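Phosphotriesterase family protein (Listeria monocytogenes serotype 4b str. H7858, PDB 3PNZ) probably hydrolyses phosphorylated sugar lactones as a zinc-dependent lactonase with the amidohydrolase fold. Local coordinates at residues G17-P29 and L41-F55. Sequence-based numbering, arbitrary orientation.
Sequences GFTYSHEHIVCVP and LLDDKEKSQLDVQDF. With ZN (zinc ion), chain I.
Ser48 OG is held by two groups: it donates to Ile25 O at 2.7 Å and is also hydrogen-bonded to Tyr282 OH. OG approaches Ile25 O at 152° to the C=O bond, somewhat tilted out of the carbonyl plane. The Ser48 torsion sets OG beside its own backbone N (chi1 -60°), on the helix face turned to the loop. Next to this bond, Ile25 CG2 meets Val52 CG2 at 4.1 Å, the two side chains crossing at about a right angle.

Farther along, Cys27 and Leu42 form a single antiparallel, hydrogen-bonded bridge. Cys27 N donates to Leu42 O at 2.9 Å; the return bond, Leu42 N to Cys27 O, is weak. Leu42 points into the contact. Its CD1 lies 3.8 Å from His24 O and also touches Cys27 SG. Leu41 CD2 packs on Pro29 CD at 3.8 Å and on Val28 CG1.

At the other end, Phe55 CE1 sits over the centre of one face of the Tyr20 ring, 3.3 Å above its plane. The two rings are oblique, with planes at 42°. The same CE1 meets the edge of the Phe18 ring. Tyr20 OH is hydrogen-bonded to Leu288 O.

The segment 17-29 includes barrel strand 19-23 and the loop after it, with the HxH pair His22 and His24 of the amidohydrolase fold. Both bind zinc through NE2 at 2.1 Å, together with Asp272 and carboxylated Lys154. The polar partner of His24 outside the metal site is Thr67. The helix 45-57 packs on one side of the segment, while the imidazole of His24 leads away from it to the zinc. Ser48 and the Leu42 bridge hold the backbone of Ile25 and Cys27, one and three residues after His24. This is consistent with an indirect, second-shell role in placing that ligand.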
# COMPACT_ATOMS: atom_id res chain seq x y z
N GLY A 17 9.72 -3.39 -12.99
CA GLY A 17 9.00 -4.46 -13.66
C GLY A 17 7.57 -4.63 -13.16
O GLY A 17 6.98 -3.69 -12.61
N PHE A 18 7.04 -5.83 -13.36
CA PHE A 18 5.65 -6.14 -13.03
C PHE A 18 5.44 -6.05 -11.52
O PHE A 18 6.10 -6.74 -10.75
CB PHE A 18 5.28 -7.55 -13.54
CG PHE A 18 3.82 -7.84 -13.48
CD1 PHE A 18 3.01 -7.62 -14.58
CD2 PHE A 18 3.25 -8.32 -12.32
CE1 PHE A 18 1.65 -7.87 -14.52
CE2 PHE A 18 1.89 -8.58 -12.25
CZ PHE A 18 1.09 -8.36 -13.35
N THR A 19 4.51 -5.20 -11.10
CA THR A 19 4.40 -4.81 -9.70
C THR A 19 2.98 -4.92 -9.15
O THR A 19 2.03 -4.47 -9.80
CB THR A 19 4.84 -3.33 -9.49
OG1 THR A 19 6.22 -3.17 -9.88
CG2 THR A 19 4.69 -2.92 -8.02
N TYR A 20 2.85 -5.50 -7.96
CA TYR A 20 1.62 -5.39 -7.17
C TYR A 20 1.78 -4.20 -6.25
O TYR A 20 2.71 -4.16 -5.44
CB TYR A 20 1.39 -6.64 -6.31
CG TYR A 20 0.89 -7.88 -7.01
CD1 TYR A 20 0.47 -7.87 -8.33
CD2 TYR A 20 0.82 -9.09 -6.32
CE1 TYR A 20 0.01 -9.02 -8.96
CE2 TYR A 20 0.36 -10.25 -6.93
CZ TYR A 20 -0.05 -10.21 -8.25
OH TYR A 20 -0.50 -11.38 -8.84
N SER A 21 0.86 -3.24 -6.32
CA SER A 21 1.05 -1.94 -5.67
C SER A 21 0.59 -1.79 -4.21
O SER A 21 0.82 -0.75 -3.61
CB SER A 21 0.40 -0.84 -6.52
OG SER A 21 1.09 -0.67 -7.74
N HIS A 22 -0.05 -2.81 -3.64
CA HIS A 22 -0.48 -2.75 -2.24
C HIS A 22 -0.74 -4.15 -1.70
O HIS A 22 -1.78 -4.75 -1.98
CB HIS A 22 -1.76 -1.91 -2.09
CG HIS A 22 -2.21 -1.76 -0.66
ND1 HIS A 22 -2.25 -0.54 -0.02
CD2 HIS A 22 -2.63 -2.67 0.25
CE1 HIS A 22 -2.68 -0.71 1.22
NE2 HIS A 22 -2.91 -1.99 1.41
N GLU A 23 0.22 -4.68 -0.95
CA GLU A 23 0.07 -6.02 -0.38
C GLU A 23 0.54 -6.08 1.06
O GLU A 23 1.10 -5.13 1.59
CB GLU A 23 0.86 -7.05 -1.20
CG GLU A 23 0.45 -7.15 -2.66
CD GLU A 23 -0.96 -7.71 -2.85
OE1 GLU A 23 -1.47 -8.36 -1.91
OE2 GLU A 23 -1.54 -7.50 -3.93
N HIS A 24 0.30 -7.23 1.69
CA HIS A 24 0.91 -7.57 2.98
C HIS A 24 1.52 -8.95 2.85
O HIS A 24 1.02 -9.77 2.10
CB HIS A 24 -0.12 -7.51 4.10
CG HIS A 24 -0.77 -6.18 4.22
ND1 HIS A 24 -0.21 -5.14 4.93
CD2 HIS A 24 -1.89 -5.68 3.64
CE1 HIS A 24 -0.98 -4.07 4.82
NE2 HIS A 24 -2.00 -4.37 4.04
N ILE A 25 2.62 -9.20 3.56
CA ILE A 25 3.38 -10.43 3.34
C ILE A 25 3.58 -11.22 4.62
O ILE A 25 3.16 -12.37 4.73
CB ILE A 25 4.75 -10.12 2.69
CG1 ILE A 25 4.55 -9.32 1.40
CG2 ILE A 25 5.50 -11.42 2.40
CD1 ILE A 25 5.85 -8.78 0.81
N VAL A 26 4.21 -10.59 5.60
CA VAL A 26 4.32 -11.17 6.94
C VAL A 26 4.02 -10.07 7.94
O VAL A 26 4.72 -9.06 8.01
CB VAL A 26 5.74 -11.73 7.22
CG1 VAL A 26 5.78 -12.42 8.58
CG2 VAL A 26 6.16 -12.69 6.12
N CYS A 27 2.96 -10.26 8.73
CA CYS A 27 2.57 -9.23 9.67
C CYS A 27 1.69 -9.79 10.78
O CYS A 27 0.90 -10.71 10.55
CB CYS A 27 1.86 -8.07 8.96
SG CYS A 27 0.48 -8.57 7.91
N VAL A 28 1.83 -9.22 11.97
CA VAL A 28 1.07 -9.66 13.13
C VAL A 28 0.52 -8.43 13.86
O VAL A 28 1.03 -8.03 14.91
CB VAL A 28 1.95 -10.50 14.08
CG1 VAL A 28 1.10 -11.13 15.20
CG2 VAL A 28 2.70 -11.56 13.31
N PRO A 29 -0.51 -7.79 13.28
CA PRO A 29 -1.10 -6.55 13.79
C PRO A 29 -1.49 -6.69 15.26
O PRO A 29 -2.25 -7.60 15.59
CB PRO A 29 -2.37 -6.39 12.95
CG PRO A 29 -2.17 -7.21 11.74
CD PRO A 29 -1.16 -8.28 12.05
N LEU A 41 -3.55 -12.48 10.90
CA LEU A 41 -2.14 -12.59 11.22
C LEU A 41 -1.43 -13.43 10.17
O LEU A 41 -1.66 -14.64 10.05
CB LEU A 41 -1.95 -13.21 12.61
CG LEU A 41 -2.84 -12.68 13.74
CD1 LEU A 41 -2.51 -13.40 15.05
CD2 LEU A 41 -2.72 -11.17 13.90
N LEU A 42 -0.57 -12.79 9.37
CA LEU A 42 0.24 -13.52 8.41
C LEU A 42 1.55 -13.87 9.11
O LEU A 42 2.53 -13.15 8.99
CB LEU A 42 0.50 -12.68 7.16
CG LEU A 42 -0.76 -12.36 6.34
CD1 LEU A 42 -0.43 -11.46 5.14
CD2 LEU A 42 -1.42 -13.64 5.87
N ASP A 43 1.54 -14.97 9.85
CA ASP A 43 2.56 -15.21 10.86
C ASP A 43 3.45 -16.41 10.58
O ASP A 43 4.05 -16.96 11.50
CB ASP A 43 1.90 -15.35 12.23
CG ASP A 43 0.86 -16.45 12.27
OD1 ASP A 43 0.67 -17.15 11.24
OD2 ASP A 43 0.24 -16.64 13.33
N ASP A 44 3.54 -16.82 9.31
CA ASP A 44 4.41 -17.93 8.92
C ASP A 44 5.25 -17.58 7.70
O ASP A 44 4.77 -17.62 6.56
CB ASP A 44 3.59 -19.19 8.64
CG ASP A 44 4.45 -20.43 8.46
OD1 ASP A 44 5.48 -20.37 7.75
OD2 ASP A 44 4.10 -21.48 9.05
N LYS A 45 6.52 -17.25 7.93
CA LYS A 45 7.40 -16.80 6.86
C LYS A 45 7.46 -17.77 5.67
O LYS A 45 7.43 -17.35 4.52
CB LYS A 45 8.81 -16.52 7.42
CG LYS A 45 9.85 -16.08 6.38
CD LYS A 45 10.54 -17.27 5.71
CE LYS A 45 11.90 -16.87 5.14
NZ LYS A 45 12.55 -18.01 4.43
N GLU A 46 7.54 -19.07 5.94
CA GLU A 46 7.69 -20.02 4.85
C GLU A 46 6.41 -20.14 4.02
O GLU A 46 6.47 -20.34 2.80
CB GLU A 46 8.15 -21.39 5.36
CG GLU A 46 9.54 -21.37 6.03
CD GLU A 46 10.67 -20.91 5.11
OE1 GLU A 46 10.53 -21.00 3.87
OE2 GLU A 46 11.71 -20.46 5.64
N LYS A 47 5.26 -20.01 4.67
CA LYS A 47 3.99 -20.03 3.94
C LYS A 47 3.82 -18.77 3.08
O LYS A 47 3.46 -18.86 1.90
CB LYS A 47 2.80 -20.23 4.88
CG LYS A 47 2.73 -21.63 5.49
CD LYS A 47 1.53 -21.81 6.41
CE LYS A 47 1.50 -23.22 6.98
NZ LYS A 47 0.37 -23.42 7.91
N SER A 48 4.10 -17.61 3.65
CA SER A 48 4.06 -16.37 2.88
C SER A 48 4.99 -16.48 1.69
O SER A 48 4.65 -16.09 0.58
CB SER A 48 4.41 -15.16 3.74
OG SER A 48 3.52 -15.02 4.82
N GLN A 49 6.18 -17.04 1.93
CA GLN A 49 7.17 -17.16 0.87
C GLN A 49 6.68 -18.00 -0.31
O GLN A 49 6.98 -17.70 -1.46
CB GLN A 49 8.48 -17.73 1.43
CG GLN A 49 9.53 -17.95 0.36
CD GLN A 49 10.90 -18.22 0.93
OE1 GLN A 49 11.21 -17.81 2.06
NE2 GLN A 49 11.74 -18.90 0.16
N LEU A 50 5.92 -19.05 -0.03
CA LEU A 50 5.40 -19.88 -1.11
C LEU A 50 4.50 -19.08 -2.06
O LEU A 50 4.55 -19.27 -3.28
CB LEU A 50 4.69 -21.11 -0.56
CG LEU A 50 5.62 -22.12 0.11
CD1 LEU A 50 4.84 -23.16 0.91
CD2 LEU A 50 6.49 -22.80 -0.94
N ASP A 51 3.68 -18.18 -1.52
CA ASP A 51 2.86 -17.31 -2.37
C ASP A 51 3.73 -16.33 -3.17
O ASP A 51 3.51 -16.12 -4.36
CB ASP A 51 1.82 -16.55 -1.56
CG ASP A 51 0.53 -17.36 -1.35
OD1 ASP A 51 -0.51 -17.00 -1.95
OD2 ASP A 51 0.57 -18.34 -0.58
N VAL A 52 4.69 -15.70 -2.51
CA VAL A 52 5.58 -14.78 -3.20
C VAL A 52 6.33 -15.51 -4.32
O VAL A 52 6.53 -14.97 -5.42
CB VAL A 52 6.57 -14.11 -2.22
CG1 VAL A 52 7.57 -13.23 -2.98
CG2 VAL A 52 5.81 -13.29 -1.19
N GLN A 53 6.72 -16.76 -4.07
CA GLN A 53 7.36 -17.56 -5.10
C GLN A 53 6.43 -17.84 -6.29
O GLN A 53 6.87 -17.86 -7.43
CB GLN A 53 7.91 -18.87 -4.52
CG GLN A 53 8.78 -19.67 -5.48
CD GLN A 53 10.06 -18.94 -5.86
OE1 GLN A 53 10.88 -18.61 -4.99
NE2 GLN A 53 10.23 -18.67 -7.14
N ASP A 54 5.14 -18.05 -6.02
CA ASP A 54 4.18 -18.21 -7.11
C ASP A 54 4.18 -16.96 -8.00
O ASP A 54 4.14 -17.06 -9.23
CB ASP A 54 2.77 -18.43 -6.57
CG ASP A 54 2.58 -19.81 -5.97
OD1 ASP A 54 3.32 -20.74 -6.35
OD2 ASP A 54 1.67 -19.96 -5.12
N PHE A 55 4.19 -15.80 -7.36
CA PHE A 55 4.23 -14.51 -8.06
C PHE A 55 5.48 -14.45 -8.93
O PHE A 55 5.42 -14.16 -10.12
CB PHE A 55 4.22 -13.39 -7.02
CG PHE A 55 4.31 -11.99 -7.58
CD1 PHE A 55 3.28 -11.46 -8.35
CD2 PHE A 55 5.39 -11.18 -7.27
CE1 PHE A 55 3.35 -10.16 -8.84
CE2 PHE A 55 5.47 -9.87 -7.74
CZ PHE A 55 4.44 -9.36 -8.53
ZN ZN I . -3.37 -3.01 3.21